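Local coordinates for GrpB family protein (Enterococcus faecalis, PDB 2NRK), which is of unknown function but belongs to the GrpB (UPF0157) family, which is grouped with the nucleotidyltransferase-like proteins, at residues Leu26-Ile40 / Asp55-Leu69. Numbering follows the deposited sequence. Where two conformers were deposited one is given.
Sequences LKQILKENCLKVEHI and DFLVIVEEIEKVDLL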
loop_
_atom_site.group_PDB
_atom_site.type_symbol
_atom_site.label_atom_id
_atom_site.label_comp_id
_atom_site.label_asym_id
_atom_site.label_seq_id
_atom_site.Cartn_x
_atom_site.Cartn_y
_atom_site.Cartn_z
ATOM N N LEU A 26 -9.557 -7.029 -20.895
ATOM C CA LEU A 26 -8.160 -6.936 -20.466
ATOM C C LEU A 26 -7.659 -8.218 -19.792
ATOM O O LEU A 26 -6.562 -8.707 -20.101
ATOM C CB LEU A 26 -7.945 -5.730 -19.534
ATOM C CG LEU A 26 -8.189 -4.388 -20.229
ATOM C CD1 LEU A 26 -8.180 -3.275 -19.156
ATOM C CD2 LEU A 26 -7.115 -4.139 -21.274
ATOM N N LYS A 27 -8.472 -8.779 -18.897
ATOM C CA LYS A 27 -8.109 -10.030 -18.232
ATOM C C LYS A 27 -7.933 -11.184 -19.212
ATOM O O LYS A 27 -7.093 -12.061 -18.988
ATOM C CB LYS A 27 -9.166 -10.398 -17.206
ATOM C CG LYS A 27 -9.149 -9.512 -15.982
ATOM C CD LYS A 27 -10.382 -9.740 -15.109
ATOM C CE LYS A 27 -10.579 -8.576 -14.143
ATOM N NZ LYS A 27 -11.706 -8.862 -13.186
ATOM N N GLN A 28 -8.714 -11.197 -20.297
ATOM C CA GLN A 28 -8.608 -12.293 -21.269
ATOM C C GLN A 28 -7.211 -12.286 -21.873
ATOM O O GLN A 28 -6.662 -13.336 -22.191
ATOM C CB GLN A 28 -9.644 -12.196 -22.402
ATOM C CG GLN A 28 -11.083 -12.515 -21.992
ATOM C CD GLN A 28 -12.023 -12.606 -23.205
ATOM O OE1 GLN A 28 -12.821 -13.564 -23.332
ATOM N NE2 GLN A 28 -11.941 -11.619 -24.094
ATOM N N ILE A 29 -6.653 -11.083 -22.032
ATOM C CA ILE A 29 -5.338 -10.912 -22.665
ATOM C C ILE A 29 -4.213 -11.171 -21.680
ATOM O O ILE A 29 -3.242 -11.859 -22.010
ATOM C CB ILE A 29 -5.196 -9.501 -23.294
ATOM C CG1 ILE A 29 -6.153 -9.372 -24.485
ATOM C CG2 ILE A 29 -3.744 -9.199 -23.703
ATOM C CD1 ILE A 29 -6.378 -7.928 -24.877
ATOM N N LEU A 30 -4.367 -10.637 -20.465
ATOM C CA LEU A 30 -3.295 -10.693 -19.476
ATOM C C LEU A 30 -3.148 -12.055 -18.799
ATOM O O LEU A 30 -2.063 -12.404 -18.310
ATOM C CB LEU A 30 -3.556 -9.640 -18.400
ATOM C CG LEU A 30 -3.369 -8.204 -18.865
ATOM C CD1 LEU A 30 -4.135 -7.305 -17.946
ATOM C CD2 LEU A 30 -1.870 -7.911 -18.868
ATOM N N LYS A 31 -4.246 -12.804 -18.733
ATOM C CA LYS A 31 -4.246 -14.158 -18.170
ATOM C C LYS A 31 -3.692 -14.171 -16.741
ATOM O O LYS A 31 -4.004 -13.263 -15.958
ATOM C CB LYS A 31 -3.526 -15.151 -19.102
ATOM C CG LYS A 31 -4.186 -15.203 -20.499
ATOM C CD LYS A 31 -3.599 -16.211 -21.429
ATOM C CE LYS A 31 -4.198 -15.964 -22.826
ATOM N NZ LYS A 31 -3.674 -16.938 -23.800
ATOM N N GLU A 32 -2.858 -15.165 -16.427
ATOM C CA GLU A 32 -2.386 -15.386 -15.048
ATOM C C GLU A 32 -1.521 -14.269 -14.481
ATOM O O GLU A 32 -1.436 -14.124 -13.254
ATOM C CB GLU A 32 -1.633 -16.720 -14.913
ATOM C CG GLU A 32 -2.448 -17.967 -15.251
ATOM C CD GLU A 32 -2.478 -18.276 -16.738
ATOM O OE1 GLU A 32 -1.927 -17.485 -17.539
ATOM O OE2 GLU A 32 -3.036 -19.332 -17.107
ATOM N N ASN A 33 -0.903 -13.473 -15.353
ATOM C CA ASN A 33 -0.046 -12.387 -14.908
ATOM C C ASN A 33 -0.869 -11.268 -14.236
ATOM O O ASN A 33 -0.319 -10.434 -13.513
ATOM C CB ASN A 33 0.714 -11.822 -16.100
ATOM C CG ASN A 33 1.854 -10.911 -15.701
ATOM O OD1 ASN A 33 2.423 -11.019 -14.610
ATOM N ND2 ASN A 33 2.209 -10.017 -16.603
ATOM N N CYS A 34 -2.175 -11.257 -14.487
ATOM C CA CYS A 34 -3.054 -10.204 -13.937
ATOM C C CYS A 34 -3.525 -10.572 -12.536
ATOM O O CYS A 34 -4.233 -11.578 -12.340
ATOM C CB CYS A 34 -4.265 -9.968 -14.837
ATOM S SG CYS A 34 -5.332 -8.637 -14.222
ATOM N N LEU A 35 -3.105 -9.781 -11.552
ATOM C CA LEU A 35 -3.519 -10.041 -10.169
ATOM C C LEU A 35 -4.854 -9.381 -9.875
ATOM O O LEU A 35 -5.663 -9.938 -9.094
ATOM C CB LEU A 35 -2.480 -9.497 -9.173
ATOM C CG LEU A 35 -1.159 -10.277 -9.161
ATOM C CD1 LEU A 35 -0.090 -9.473 -8.447
ATOM C CD2 LEU A 35 -1.337 -11.642 -8.468
ATOM N N LYS A 36 -5.080 -8.199 -10.459
ATOM C CA LYS A 36 -6.281 -7.427 -10.137
ATOM C C LYS A 36 -6.476 -6.322 -11.181
ATOM O O LYS A 36 -5.516 -5.714 -11.615
ATOM C CB LYS A 36 -6.111 -6.795 -8.738
ATOM C CG LYS A 36 -7.324 -6.049 -8.221
ATOM C CD LYS A 36 -8.420 -7.040 -7.889
ATOM C CE LYS A 36 -9.625 -6.287 -7.360
ATOM N NZ LYS A 36 -10.546 -7.322 -6.857
ATOM N N VAL A 37 -7.734 -6.063 -11.550
ATOM C CA VAL A 37 -8.065 -4.855 -12.321
ATOM C C VAL A 37 -9.018 -4.047 -11.476
ATOM O O VAL A 37 -10.062 -4.570 -11.049
ATOM C CB VAL A 37 -8.734 -5.168 -13.697
ATOM C CG1 VAL A 37 -9.045 -3.875 -14.437
ATOM C CG2 VAL A 37 -7.790 -6.048 -14.561
ATOM N N GLU A 38 -8.629 -2.801 -11.224
ATOM C CA GLU A 38 -9.430 -1.872 -10.407
ATOM C C GLU A 38 -9.895 -0.677 -11.261
ATOM O O GLU A 38 -9.147 -0.166 -12.107
ATOM C CB GLU A 38 -8.573 -1.334 -9.241
ATOM C CG GLU A 38 -8.183 -2.378 -8.170
ATOM C CD GLU A 38 -9.158 -2.514 -7.036
ATOM O OE1 GLU A 38 -10.316 -2.001 -7.098
ATOM O OE2 GLU A 38 -8.762 -3.187 -6.048
ATOM N N HIS A 39 -11.109 -0.222 -10.977
ATOM C CA HIS A 39 -11.619 1.009 -11.572
ATOM C C HIS A 39 -11.088 2.145 -10.714
ATOM O O HIS A 39 -11.276 2.163 -9.482
ATOM C CB HIS A 39 -13.159 0.938 -11.496
ATOM C CG HIS A 39 -13.857 1.989 -12.296
ATOM N ND1 HIS A 39 -15.220 2.125 -12.251
ATOM C CD2 HIS A 39 -13.403 2.960 -13.125
ATOM C CE1 HIS A 39 -15.592 3.132 -13.028
ATOM N NE2 HIS A 39 -14.508 3.658 -13.577
ATOM N N ILE A 40 -10.411 3.098 -11.348
ATOM C CA ILE A 40 -9.797 4.201 -10.625
ATOM C C ILE A 40 -10.161 5.508 -11.319
ATOM O O ILE A 40 -10.939 5.527 -12.299
ATOM C CB ILE A 40 -8.279 4.018 -10.464
ATOM C CG1 ILE A 40 -7.571 3.850 -11.827
ATOM C CG2 ILE A 40 -7.988 2.853 -9.518
ATOM C CD1 ILE A 40 -6.109 4.324 -11.858
ATOM N N ASP A 55 -10.644 5.101 -16.401
ATOM C CA ASP A 55 -9.296 4.704 -15.955
ATOM C C ASP A 55 -9.284 3.334 -15.304
ATOM O O ASP A 55 -10.109 3.056 -14.373
ATOM C CB ASP A 55 -8.713 5.705 -14.950
ATOM C CG ASP A 55 -8.489 7.062 -15.571
ATOM O OD1 ASP A 55 -7.482 7.218 -16.283
ATOM O OD2 ASP A 55 -9.341 7.963 -15.345
ATOM N N PHE A 56 -8.331 2.517 -15.748
ATOM C CA PHE A 56 -8.087 1.141 -15.250
ATOM C C PHE A 56 -6.740 1.047 -14.564
ATOM O O PHE A 56 -5.720 1.543 -15.101
ATOM C CB PHE A 56 -8.102 0.114 -16.404
ATOM C CG PHE A 56 -9.381 0.105 -17.186
ATOM C CD1 PHE A 56 -10.328 -0.892 -16.971
ATOM C CD2 PHE A 56 -9.656 1.100 -18.117
ATOM C CE1 PHE A 56 -11.561 -0.883 -17.650
ATOM C CE2 PHE A 56 -10.873 1.107 -18.807
ATOM C CZ PHE A 56 -11.835 0.111 -18.575
ATOM N N LEU A 57 -6.742 0.452 -13.361
ATOM C CA LEU A 57 -5.496 0.118 -12.647
ATOM C C LEU A 57 -5.331 -1.384 -12.757
ATOM O O LEU A 57 -6.181 -2.132 -12.294
ATOM C CB LEU A 57 -5.574 0.550 -11.178
ATOM C CG LEU A 57 -4.359 0.147 -10.300
ATOM C CD1 LEU A 57 -3.046 0.733 -10.833
ATOM C CD2 LEU A 57 -4.562 0.607 -8.845
ATOM N N VAL A 58 -4.300 -1.809 -13.461
ATOM C CA VAL A 58 -4.049 -3.233 -13.660
ATOM C C VAL A 58 -2.758 -3.571 -12.894
ATOM O O VAL A 58 -1.700 -2.971 -13.144
ATOM C CB VAL A 58 -3.874 -3.550 -15.169
ATOM C CG1 VAL A 58 -3.557 -5.010 -15.344
ATOM C CG2 VAL A 58 -5.137 -3.200 -15.952
ATOM N N ILE A 59 -2.854 -4.540 -11.989
ATOM C CA ILE A 59 -1.717 -4.917 -11.150
ATOM C C ILE A 59 -1.274 -6.295 -11.600
ATOM O O ILE A 59 -2.095 -7.228 -11.650
ATOM C CB ILE A 59 -2.140 -4.936 -9.654
ATOM C CG1 ILE A 59 -2.691 -3.560 -9.270
ATOM C CG2 ILE A 59 -0.955 -5.351 -8.820
ATOM C CD1 ILE A 59 -3.358 -3.583 -7.872
ATOM N N VAL A 60 0.003 -6.424 -11.955
ATOM C CA VAL A 60 0.545 -7.674 -12.515
ATOM C C VAL A 60 1.716 -8.223 -11.702
ATOM O O VAL A 60 2.366 -7.486 -10.937
ATOM C CB VAL A 60 1.023 -7.488 -14.012
ATOM C CG1 VAL A 60 -0.166 -7.081 -14.883
ATOM C CG2 VAL A 60 2.184 -6.458 -14.110
ATOM N N GLU A 61 2.001 -9.516 -11.885
ATOM C CA GLU A 61 3.146 -10.138 -11.216
ATOM C C GLU A 61 4.463 -9.663 -11.807
ATOM O O GLU A 61 5.421 -9.409 -11.068
ATOM C CB GLU A 61 3.048 -11.665 -11.295
ATOM C CG GLU A 61 1.880 -12.183 -10.494
ATOM C CD GLU A 61 1.971 -13.679 -10.178
ATOM O OE1 GLU A 61 3.089 -14.202 -9.907
ATOM O OE2 GLU A 61 0.888 -14.306 -10.196
ATOM N N GLU A 62 4.501 -9.554 -13.142
ATOM C CA GLU A 62 5.731 -9.235 -13.872
ATOM C C GLU A 62 5.454 -8.229 -14.983
ATOM O O GLU A 62 4.794 -8.556 -15.968
ATOM C CB GLU A 62 6.315 -10.483 -14.522
ATOM C CG GLU A 62 6.789 -11.558 -13.591
ATOM C CD GLU A 62 7.377 -12.712 -14.372
ATOM O OE1 GLU A 62 8.398 -12.491 -15.057
ATOM O OE2 GLU A 62 6.785 -13.811 -14.330
ATOM N N ILE A 63 5.969 -7.017 -14.817
ATOM C CA ILE A 63 5.695 -5.942 -15.777
ATOM C C ILE A 63 6.317 -6.194 -17.149
ATOM O O ILE A 63 5.688 -5.945 -18.168
ATOM C CB ILE A 63 6.032 -4.530 -15.217
ATOM C CG1 ILE A 63 5.356 -3.426 -16.078
ATOM C CG2 ILE A 63 7.516 -4.279 -15.096
ATOM C CD1 ILE A 63 3.837 -3.386 -15.986
ATOM N N GLU A 64 7.522 -6.756 -17.178
ATOM C CA GLU A 64 8.208 -6.945 -18.472
ATOM C C GLU A 64 7.470 -7.919 -19.373
ATOM O O GLU A 64 7.517 -7.803 -20.608
ATOM C CB GLU A 64 9.669 -7.363 -18.255
ATOM C CG GLU A 64 10.445 -6.342 -17.417
ATOM C CD GLU A 64 11.939 -6.279 -17.743
ATOM O OE1 GLU A 64 12.481 -7.217 -18.393
ATOM O OE2 GLU A 64 12.581 -5.277 -17.328
ATOM N N LYS A 65 6.788 -8.877 -18.766
ATOM C CA LYS A 65 5.942 -9.823 -19.489
ATOM C C LYS A 65 4.783 -9.169 -20.263
ATOM O O LYS A 65 4.244 -9.747 -21.224
ATOM C CB LYS A 65 5.382 -10.853 -18.524
ATOM C CG LYS A 65 6.235 -12.143 -18.421
ATOM C CD LYS A 65 5.583 -13.106 -17.425
ATOM C CE LYS A 65 4.303 -13.751 -17.987
ATOM N NZ LYS A 65 3.741 -14.735 -17.003
ATOM N N VAL A 66 4.392 -7.966 -19.847
ATOM C CA VAL A 66 3.270 -7.278 -20.490
ATOM C C VAL A 66 3.686 -6.838 -21.898
ATOM O O VAL A 66 2.859 -6.767 -22.805
ATOM C CB VAL A 66 2.775 -6.084 -19.608
ATOM C CG1 VAL A 66 1.698 -5.242 -20.317
ATOM C CG2 VAL A 66 2.229 -6.623 -18.286
ATOM N N ASP A 67 4.970 -6.562 -22.078
ATOM C CA ASP A 67 5.487 -6.217 -23.412
ATOM C C ASP A 67 5.223 -7.272 -24.472
ATOM O O ASP A 67 5.063 -6.936 -25.647
ATOM C CB ASP A 67 6.972 -5.866 -23.323
ATOM C CG ASP A 67 7.211 -4.650 -22.436
ATOM O OD1 ASP A 67 6.351 -3.724 -22.413
ATOM O OD2 ASP A 67 8.235 -4.636 -21.730
ATOM N N LEU A 68 5.140 -8.537 -24.069
ATOM C CA LEU A 68 4.851 -9.621 -25.019
ATOM C C LEU A 68 3.457 -9.490 -25.618
ATOM O O LEU A 68 3.170 -10.119 -26.656
ATOM C CB LEU A 68 4.928 -10.991 -24.336
ATOM C CG LEU A 68 6.182 -11.429 -23.596
ATOM C CD1 LEU A 68 5.958 -12.764 -22.887
ATOM C CD2 LEU A 68 7.313 -11.539 -24.584
ATOM N N LEU A 69 2.604 -8.692 -24.960
ATOM C CA LEU A 69 1.186 -8.622 -25.288
ATOM C C LEU A 69 0.841 -7.320 -26.033
ATOM O O LEU A 69 -0.339 -7.045 -26.304
ATOM C CB LEU A 69 0.360 -8.723 -23.994
ATOM C CG LEU A 69 0.538 -10.100 -23.328
ATOM C CD1 LEU A 69 -0.269 -10.116 -22.036
ATOM C CD2 LEU A 69 0.157 -11.252 -24.270
HETATM O O HOH W 1 -1.612 -13.756 -10.805
HETATM O O HOH W 2 2.036 -10.615 -19.539
HETATM O O HOH W 3 3.445 -13.844 -14.346
HETATM O O HOH W 4 -11.728 7.150 -14.270
#
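Asn33 meets the turn at Glu61 and Glu62 with both ends of its amide. Its OD1 takes the backbone N-H of Glu62 on a lone pair, in the carbonyl plane (OD1 to N 2.9 Å), while ND2 gives a nearly straight bond to Glu62 O, 3.0 Å away and close to the amide plane. CG stands anti to the backbone N (chi1 -167°), which carries the amide across to this turn, over CB of Val60 and against CG2 of Val66. Two bonds to one residue fix the rotation of the buried amide; one water joins ND2, weakly, to Lys65 O, and another joins OD1 to Lys65 NZ. Asn33 O also accepts Glu61 N. From here strand 34-40, outermost of the mixed sheet in this chain, runs antiparallel to strand 54-60, whose other neighbour is 101-107. A classic beta bulge shifts the register by one: Leu35 and Lys36 both face Ile59, whose O receives Leu35 N at 2.7 Å and Lys36 N only weakly at 3.4 Å. Ile40 CG2 rests 3.7 Å from Leu57 CB on the face covered by helix 111-126. On the other face helix 14-30 packs down: Leu30 CD1 presses on Val58 CG1 (3.5 Å), and Leu26 CD1 reaches the Phe56 ring obliquely. At the bulge, Leu35 crosses the Glu61 chain at about a right angle, and Glu61 OE1 pairs with Lys169 of the second subunit.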